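PDB 3QR0: phospholipase C-beta (PLC-beta) from Sepia officinalis, which belongs to the phospholipase C-beta family of multidomain proteins, combining PH, EF-hand-like, TIM-barrel and C2 modules and holding a calcium ion in its barrel. Local coordinates for residues 541-547 against 568-574; 335-341 against 364-370; 219-223 against 303-307. All coordinates share one frame; numbering follows the deposited sequence.

Contact 1: 541-547 against 568-574. With GOL (glycerol), chain I.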
# COMPACT_ATOMS: atom_id res chain seq x y z
N MET A 541 -3.35 25.43 12.02
CA MET A 541 -3.56 24.01 12.29
C MET A 541 -2.88 23.66 13.59
O MET A 541 -2.10 24.45 14.13
CB MET A 541 -3.04 23.15 11.13
CG MET A 541 -1.54 23.26 10.84
SD MET A 541 -0.50 22.20 11.88
CE MET A 541 -0.95 20.57 11.30
N SER A 542 -3.18 22.47 14.09
CA SER A 542 -2.54 22.00 15.29
C SER A 542 -2.03 20.59 15.08
O SER A 542 -2.66 19.77 14.40
CB SER A 542 -3.49 22.09 16.49
OG SER A 542 -3.55 23.44 16.96
N SER A 543 -0.85 20.33 15.64
CA SER A 543 -0.24 19.02 15.61
C SER A 543 -0.32 18.52 17.04
O SER A 543 0.32 19.07 17.93
CB SER A 543 1.21 19.12 15.13
OG SER A 543 1.79 17.83 14.95
N MET A 544 -1.14 17.49 17.26
CA MET A 544 -1.43 16.99 18.59
C MET A 544 -0.79 15.62 18.83
O MET A 544 -0.97 14.70 18.03
CB MET A 544 -2.93 16.83 18.77
CG MET A 544 -3.75 18.06 18.50
SD MET A 544 -5.48 17.75 18.92
CE MET A 544 -6.24 19.29 18.40
N VAL A 545 -0.10 15.48 19.95
CA VAL A 545 0.30 14.15 20.41
C VAL A 545 -0.98 13.36 20.66
O VAL A 545 -2.03 13.95 20.93
CB VAL A 545 1.19 14.22 21.67
CG1 VAL A 545 0.39 14.67 22.91
CG2 VAL A 545 1.88 12.88 21.91
N GLU A 546 -0.94 12.04 20.52
CA GLU A 546 -2.15 11.24 20.63
C GLU A 546 -2.88 11.48 21.94
O GLU A 546 -4.10 11.50 21.96
CB GLU A 546 -1.88 9.74 20.42
CG GLU A 546 -1.12 9.05 21.54
CD GLU A 546 -0.88 7.57 21.24
OE1 GLU A 546 0.22 7.24 20.77
OE2 GLU A 546 -1.80 6.75 21.47
N THR A 547 -2.14 11.70 23.03
CA THR A 547 -2.74 11.98 24.33
C THR A 547 -3.63 13.23 24.30
O THR A 547 -4.72 13.23 24.87
CB THR A 547 -1.65 12.16 25.41
OG1 THR A 547 -0.73 11.06 25.35
CG2 THR A 547 -2.27 12.22 26.80
N ILE A 568 -6.94 21.76 9.66
CA ILE A 568 -6.22 20.49 9.65
C ILE A 568 -5.74 20.11 11.04
O ILE A 568 -5.23 20.96 11.78
CB ILE A 568 -5.02 20.57 8.69
CG1 ILE A 568 -5.52 20.61 7.24
CG2 ILE A 568 -4.08 19.38 8.90
CD1 ILE A 568 -4.47 20.96 6.23
N THR A 569 -5.89 18.83 11.38
CA THR A 569 -5.27 18.25 12.56
C THR A 569 -4.24 17.21 12.14
O THR A 569 -4.51 16.35 11.29
CB THR A 569 -6.29 17.53 13.48
OG1 THR A 569 -7.41 18.38 13.70
CG2 THR A 569 -5.65 17.18 14.83
N ARG A 570 -3.05 17.31 12.72
CA ARG A 570 -2.06 16.25 12.63
C ARG A 570 -2.00 15.54 13.97
O ARG A 570 -2.07 16.18 15.02
CB ARG A 570 -0.69 16.83 12.26
CG ARG A 570 0.44 15.81 12.20
CD ARG A 570 1.69 16.41 11.57
NE ARG A 570 2.77 15.43 11.50
CZ ARG A 570 3.62 15.15 12.50
NH1 ARG A 570 3.54 15.78 13.67
NH2 ARG A 570 4.56 14.22 12.32
N ILE A 571 -1.86 14.22 13.94
CA ILE A 571 -1.76 13.40 15.14
C ILE A 571 -0.43 12.67 15.08
O ILE A 571 0.00 12.28 14.00
CB ILE A 571 -2.89 12.36 15.21
CG1 ILE A 571 -4.25 13.00 14.90
CG2 ILE A 571 -2.89 11.65 16.58
CD1 ILE A 571 -4.83 13.83 16.02
N TYR A 572 0.23 12.49 16.22
CA TYR A 572 1.45 11.68 16.25
C TYR A 572 1.57 10.87 17.55
O TYR A 572 1.01 11.26 18.58
CB TYR A 572 2.70 12.54 16.00
CG TYR A 572 2.93 13.62 17.03
CD1 TYR A 572 3.74 13.38 18.13
CD2 TYR A 572 2.35 14.88 16.90
CE1 TYR A 572 3.97 14.35 19.08
CE2 TYR A 572 2.57 15.87 17.85
CZ TYR A 572 3.38 15.60 18.94
OH TYR A 572 3.62 16.56 19.90
N PRO A 573 2.29 9.73 17.49
CA PRO A 573 2.32 8.84 18.66
C PRO A 573 3.04 9.44 19.87
O PRO A 573 3.99 10.20 19.73
CB PRO A 573 3.06 7.59 18.14
CG PRO A 573 3.74 8.01 16.89
CD PRO A 573 2.93 9.13 16.32
N LYS A 574 2.54 9.09 21.05
CA LYS A 574 3.15 9.51 22.32
C LYS A 574 4.56 8.93 22.51
O LYS A 574 4.91 7.89 21.95
CB LYS A 574 2.26 9.10 23.50
CG LYS A 574 2.03 7.59 23.64
CD LYS A 574 1.00 7.26 24.72
CE LYS A 574 0.53 5.82 24.60
NZ LYS A 574 -0.43 5.44 25.66
C1 GOL I . 1.86 19.57 20.65
O1 GOL I . 2.38 18.80 19.59
C2 GOL I . 1.45 18.66 21.81
O2 GOL I . 0.32 17.89 21.47
C3 GOL I . 1.12 19.51 23.03
O3 GOL I . 1.42 18.76 24.18
O HOH W 1 -2.67 6.40 24.03
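The ring of Tyr-572 presents one face to the backbone of Val-545: Val-545 CA stands 3.8 Å from the ring centroid and 13° off the ring normal, a CH-pi contact over the centre of that face. With chi1 at 62°, CG of Tyr-572 is flanked by both backbone neighbours, N and C, which turns the ring back across strand 541-545 and not away from it. At the ring's edge, Tyr-572 OH donates to O1 of a glycerol, probably from the crystallisation liquor, at 2.6 Å; Val-545 N and Ser-543 O also bind that molecule. On the same face of the sheet, Ser-543 OG meets the edge of the Arg-570 guanidinium in its plane, 3.0 Å from NH1, while NH2 turns to a salt bridge with Glu-368. The bent chain of Met-541 places CE 3.9 Å from Arg-570 CB. On the other face of the sheet, that of Met-544 and Thr-569, Met-544 SD passes Thr-569 CG2 at 4.1 Å.

Strands 541-545 and 569-572 run 18° apart, and their parallel ladder includes Arg-570 N to Ser-542 O and Met-544 N to Arg-570 O. Two helices, 546-555 and 557-563, take up most of the connection, the beta-alpha-beta pattern of a TIM barrel.

Beyond the ladder, Glu-546 OE1 takes a nearly straight bond from Lys-574 N (3.0 Å) on its anti side, and it also faces Arg-577 in a salt bridge. Glu-546 OE2 accepts from a water at 2.7 Å that in turn accepts from Lys-574 NZ. One carboxylate thus bonds to a backbone N-H, a guanidinium and a water, which would be expected to favour its charged form and fix its rotation.

Contact 2: 335-341 against 364-370. With CA (calcium ion), chain B.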
# COMPACT_ATOMS: atom_id res chain seq x y z
N ASN A 335 -1.88 10.71 3.60
CA ASN A 335 -0.96 9.68 4.07
C ASN A 335 0.26 10.32 4.75
O ASN A 335 0.97 11.12 4.13
CB ASN A 335 -0.56 8.81 2.88
CG ASN A 335 0.17 7.54 3.26
OD1 ASN A 335 0.42 7.26 4.43
ND2 ASN A 335 0.53 6.76 2.25
N SER A 336 0.49 9.97 6.03
CA SER A 336 1.41 10.70 6.90
C SER A 336 2.36 9.83 7.73
O SER A 336 1.95 8.82 8.32
CB SER A 336 0.62 11.59 7.86
OG SER A 336 -0.17 12.52 7.14
N SER A 337 3.62 10.26 7.80
CA SER A 337 4.69 9.56 8.50
C SER A 337 5.18 10.35 9.72
O SER A 337 5.34 11.56 9.65
CB SER A 337 5.85 9.34 7.53
OG SER A 337 7.05 9.06 8.22
N HIS A 338 5.41 9.65 10.83
CA HIS A 338 5.98 10.23 12.06
C HIS A 338 7.49 9.92 12.20
O HIS A 338 7.92 8.81 11.86
CB HIS A 338 5.26 9.67 13.29
CG HIS A 338 5.90 10.04 14.60
ND1 HIS A 338 6.52 9.12 15.42
CD2 HIS A 338 6.02 11.24 15.22
CE1 HIS A 338 6.99 9.74 16.49
NE2 HIS A 338 6.71 11.03 16.39
N ASN A 339 8.25 10.87 12.76
CA ASN A 339 9.73 10.77 12.92
C ASN A 339 10.31 9.92 11.79
O ASN A 339 10.89 8.85 12.02
CB ASN A 339 10.14 10.22 14.30
CG ASN A 339 10.07 11.27 15.42
OD1 ASN A 339 9.84 12.46 15.19
ND2 ASN A 339 10.29 10.82 16.66
N THR A 340 10.12 10.43 10.58
CA THR A 340 10.36 9.71 9.34
C THR A 340 11.81 9.22 9.21
O THR A 340 12.06 8.16 8.64
CB THR A 340 10.03 10.62 8.15
OG1 THR A 340 8.74 11.21 8.35
CG2 THR A 340 10.05 9.85 6.82
N TYR A 341 12.73 10.01 9.75
CA TYR A 341 14.16 9.71 9.75
C TYR A 341 14.55 8.40 10.46
O TYR A 341 15.61 7.85 10.17
CB TYR A 341 14.97 10.89 10.34
CG TYR A 341 14.56 11.27 11.75
CD1 TYR A 341 15.22 10.73 12.85
CD2 TYR A 341 13.52 12.17 11.97
CE1 TYR A 341 14.85 11.07 14.14
CE2 TYR A 341 13.14 12.51 13.26
CZ TYR A 341 13.81 11.96 14.34
OH TYR A 341 13.44 12.28 15.62
N CYS A 364 3.23 8.28 0.55
CA CYS A 364 3.15 9.14 1.73
C CYS A 364 3.40 10.60 1.35
O CYS A 364 4.31 10.89 0.57
CB CYS A 364 4.17 8.71 2.78
SG CYS A 364 3.96 9.51 4.37
N ARG A 365 2.59 11.51 1.90
CA ARG A 365 2.66 12.94 1.53
C ARG A 365 3.16 13.85 2.65
O ARG A 365 3.57 14.98 2.39
CB ARG A 365 1.29 13.45 1.07
CG ARG A 365 0.71 12.73 -0.15
CD ARG A 365 1.47 13.05 -1.44
NE ARG A 365 2.60 12.15 -1.61
CZ ARG A 365 3.62 12.33 -2.44
NH1 ARG A 365 3.70 13.39 -3.24
NH2 ARG A 365 4.58 11.41 -2.47
N CYS A 366 3.12 13.39 3.90
CA CYS A 366 3.48 14.23 5.03
C CYS A 366 4.58 13.56 5.83
O CYS A 366 4.43 12.43 6.29
CB CYS A 366 2.26 14.51 5.91
SG CYS A 366 2.60 15.64 7.32
N LEU A 367 5.69 14.28 5.97
CA LEU A 367 6.91 13.75 6.58
C LEU A 367 7.31 14.62 7.75
O LEU A 367 6.87 15.77 7.86
CB LEU A 367 8.05 13.76 5.57
CG LEU A 367 7.76 13.31 4.14
CD1 LEU A 367 8.98 13.59 3.26
CD2 LEU A 367 7.37 11.85 4.09
N GLU A 368 8.16 14.08 8.62
CA GLU A 368 8.67 14.82 9.75
C GLU A 368 10.19 14.91 9.73
O GLU A 368 10.88 13.93 9.44
CB GLU A 368 8.20 14.17 11.05
CG GLU A 368 8.55 14.97 12.30
CD GLU A 368 7.86 14.45 13.53
OE1 GLU A 368 7.17 13.41 13.43
OE2 GLU A 368 8.01 15.06 14.61
N LEU A 369 10.69 16.11 10.03
CA LEU A 369 12.11 16.38 10.11
C LEU A 369 12.37 17.05 11.46
O LEU A 369 11.91 18.17 11.71
CB LEU A 369 12.56 17.31 8.97
CG LEU A 369 12.51 16.83 7.51
CD1 LEU A 369 11.08 16.63 6.99
CD2 LEU A 369 13.25 17.81 6.60
N ASP A 370 13.08 16.34 12.34
CA ASP A 370 13.48 16.86 13.65
C ASP A 370 14.86 17.48 13.51
O ASP A 370 15.86 16.76 13.43
CB ASP A 370 13.56 15.74 14.70
CG ASP A 370 12.20 15.23 15.14
OD1 ASP A 370 11.16 15.60 14.54
OD2 ASP A 370 12.16 14.42 16.09
CA CA B . 9.63 14.47 16.24
O HOH W 2 7.68 13.51 17.33
O HOH W 3 10.17 13.51 18.44
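Asn-339 OD1 comes within 3.2 Å of Asp-370 OD2 because both bind the same calcium ion, their amide and carboxylate planes turned 89° apart. The ion takes Asn-339 OD1 at 2.3 Å, Glu-368 OE2 at 2.4 Å and both oxygens of Asp-370; two waters and Glu-417 complete the shell. Glu-368 is thus a one-oxygen ligand, whereas Asp-370 chelates.

In the second shell, Tyr-341 OH donates to Asp-370 OD2 at 2.5 Å, approaching from above the carboxylate plane, 54° out of it. The other Glu-368 oxygen, OE1, accepts from Asn-339 N at 2.8 Å, so one ligand residue holds the next through its backbone. Gln-346 holds the ND2 end of the Asn-339 amide, which keeps OD1 facing the ion. One metal-bound water is hydrogen-bonded to His-338 NE2, and the far nitrogen of that ring is held by Asn-599.

The site lies in the TIM barrel: Glu-368 and Asp-370 stand on strand 366-372, Glu-417 on the neighbouring parallel strand 412-418, and Asn-339 on the loop after strand 332-334.

Further out, Thr-340 OG1 accepts from Glu-368 N at 2.9 Å and is itself hydrogen-bonded to Ser-337 OG. Ser-337 N donates to Cys-366 O at 2.8 Å, and Cys-366 N to Asn-335 O, the two bonds of the single bridge between Ser-336 and Cys-366. Asn-335 O also accepts from Arg-365 N, and Asn-610 holds Asn-335 OD1.

Contact 3: 219-223 against 303-307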
# COMPACT_ATOMS: atom_id res chain seq x y z
N PHE A 219 -2.86 -23.62 -18.06
CA PHE A 219 -4.04 -23.55 -17.19
C PHE A 219 -4.61 -24.94 -16.91
O PHE A 219 -5.06 -25.21 -15.80
CB PHE A 219 -5.13 -22.65 -17.76
CG PHE A 219 -6.28 -22.44 -16.81
CD1 PHE A 219 -6.14 -21.62 -15.70
CD2 PHE A 219 -7.50 -23.09 -17.01
CE1 PHE A 219 -7.19 -21.43 -14.80
CE2 PHE A 219 -8.56 -22.91 -16.11
CZ PHE A 219 -8.40 -22.08 -15.01
N LYS A 220 -4.58 -25.82 -17.91
CA LYS A 220 -4.99 -27.22 -17.71
C LYS A 220 -4.08 -27.90 -16.67
O LYS A 220 -4.52 -28.79 -15.93
CB LYS A 220 -4.98 -27.98 -19.04
CG LYS A 220 -5.94 -29.16 -19.10
CD LYS A 220 -5.90 -29.89 -20.45
CE LYS A 220 -6.56 -31.26 -20.35
NZ LYS A 220 -6.50 -32.03 -21.63
N PHE A 221 -2.82 -27.48 -16.60
CA PHE A 221 -1.90 -27.93 -15.55
C PHE A 221 -2.37 -27.48 -14.16
O PHE A 221 -2.36 -28.26 -13.22
CB PHE A 221 -0.47 -27.46 -15.86
CG PHE A 221 0.49 -27.58 -14.70
CD1 PHE A 221 0.79 -28.81 -14.14
CD2 PHE A 221 1.14 -26.45 -14.21
CE1 PHE A 221 1.69 -28.92 -13.09
CE2 PHE A 221 2.05 -26.55 -13.16
CZ PHE A 221 2.32 -27.79 -12.60
N TYR A 222 -2.80 -26.22 -14.05
CA TYR A 222 -3.42 -25.71 -12.82
C TYR A 222 -4.60 -26.59 -12.41
O TYR A 222 -4.71 -26.97 -11.25
CB TYR A 222 -3.90 -24.25 -13.00
CG TYR A 222 -4.53 -23.64 -11.77
CD1 TYR A 222 -3.80 -22.81 -10.92
CD2 TYR A 222 -5.87 -23.88 -11.45
CE1 TYR A 222 -4.38 -22.25 -9.79
CE2 TYR A 222 -6.45 -23.33 -10.31
CZ TYR A 222 -5.70 -22.51 -9.49
OH TYR A 222 -6.27 -21.96 -8.36
N LEU A 223 -5.48 -26.89 -13.37
CA LEU A 223 -6.65 -27.74 -13.11
C LEU A 223 -6.24 -29.13 -12.61
O LEU A 223 -6.87 -29.68 -11.71
CB LEU A 223 -7.52 -27.88 -14.36
CG LEU A 223 -8.15 -26.61 -14.93
CD1 LEU A 223 -8.95 -26.92 -16.20
CD2 LEU A 223 -9.03 -25.94 -13.89
N LEU A 303 -14.32 -21.65 -13.09
CA LEU A 303 -13.09 -21.43 -12.32
C LEU A 303 -12.18 -20.43 -13.03
O LEU A 303 -11.58 -19.56 -12.39
CB LEU A 303 -12.36 -22.76 -12.09
CG LEU A 303 -11.08 -22.71 -11.24
CD1 LEU A 303 -11.27 -21.86 -9.98
CD2 LEU A 303 -10.66 -24.13 -10.87
N TYR A 304 -12.10 -20.54 -14.35
CA TYR A 304 -11.31 -19.60 -15.16
C TYR A 304 -11.83 -18.18 -14.95
O TYR A 304 -11.05 -17.27 -14.65
CB TYR A 304 -11.37 -19.99 -16.64
CG TYR A 304 -10.50 -19.16 -17.56
CD1 TYR A 304 -9.23 -19.61 -17.94
CD2 TYR A 304 -10.94 -17.94 -18.05
CE1 TYR A 304 -8.43 -18.85 -18.79
CE2 TYR A 304 -10.13 -17.17 -18.89
CZ TYR A 304 -8.89 -17.63 -19.26
OH TYR A 304 -8.11 -16.87 -20.09
N PHE A 305 -13.14 -17.98 -15.09
CA PHE A 305 -13.74 -16.67 -14.84
C PHE A 305 -13.42 -16.15 -13.45
O PHE A 305 -13.04 -14.99 -13.28
CB PHE A 305 -15.27 -16.70 -14.97
CG PHE A 305 -15.94 -15.53 -14.30
CD1 PHE A 305 -15.90 -14.28 -14.89
CD2 PHE A 305 -16.56 -15.67 -13.07
CE1 PHE A 305 -16.49 -13.18 -14.27
CE2 PHE A 305 -17.15 -14.58 -12.45
CZ PHE A 305 -17.11 -13.34 -13.05
N LEU A 306 -13.59 -17.00 -12.45
CA LEU A 306 -13.45 -16.59 -11.05
C LEU A 306 -12.05 -16.08 -10.76
O LEU A 306 -11.88 -15.24 -9.87
CB LEU A 306 -13.80 -17.73 -10.10
CG LEU A 306 -15.27 -18.14 -10.02
CD1 LEU A 306 -15.39 -19.45 -9.25
CD2 LEU A 306 -16.11 -17.05 -9.37
N MET A 307 -11.08 -16.56 -11.52
CA MET A 307 -9.68 -16.19 -11.36
C MET A 307 -9.23 -15.07 -12.30
O MET A 307 -8.13 -14.58 -12.14
CB MET A 307 -8.78 -17.40 -11.65
CG MET A 307 -8.91 -18.55 -10.67
SD MET A 307 -8.12 -20.03 -11.33
CE MET A 307 -6.39 -19.52 -11.38
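Two helices of the EF-hand-like region meet here, and no hydrogen bond links segments 219-223 and 303-307, whose axes are 12.3 Å apart at closest approach and cross at 106°. Such a separation leaves room for large residues, and aromatic rings and a methionine occupy it.

Phe-219 and Tyr-304 form a T-shaped pair, ring centroids 5.2 Å apart and planes at 78°. The edge of Tyr-304 points at the face of Phe-219, with CD1 poised over the centre of that ring and 3.8 Å from Phe-219 CE2. The same phenyl group also reaches the backbone of the other helix, its CZ lying 3.8 Å from Tyr-304 CA.

Met-307 serves two rings at once. Its sulfur sits at the edge of Phe-219, in the ring plane and 3.9 Å from CE1, a Met-aromatic contact. A bend at chi3 (65°) then swings the terminal methyl over Tyr-222, where Met-307 CE lies 3.6 Å from CZ, above one face but offset toward the rim; SD approaches this second ring obliquely. Alongside, Leu-223 and Leu-303 bring their CD2 methyls together at 3.9 Å. The meeting surfaces are therefore apolar, and Tyr-222 keeps its hydroxyl bonded to Gln-151 and Arg-228.

Helix 151-165 packs against both partners, Leu-152 touching Phe-219 and Tyr-304 while Trp-155 meets Tyr-222 edge-to-face. Val-287 of helix 273-288 touches Phe-219 and Tyr-304 as well, and Phe-661, in a loop next to strand 650-660, reaches Tyr-222.

From the N terminus, contact 3 comes first, joining helix 215-225 to helix 299-307 and closing a loop of 79 residues, more than half of them helical, in the EF-hand-like region. Contact 2 follows, closing 22 residues that include helix 354-361. Contact 1 is last, closing 20 residues in the second half of the TIM barrel. The three loops run in series; none nests or crosses. Contacts 1 and 2, centres 13 Å apart, touch directly: Tyr-572 and Pro-573 pack on His-338, joining the X and Y regions beside the calcium. Contact 3 lies on the opposite side of the chain's centre, its own centre about 44 Å from that of contact 2.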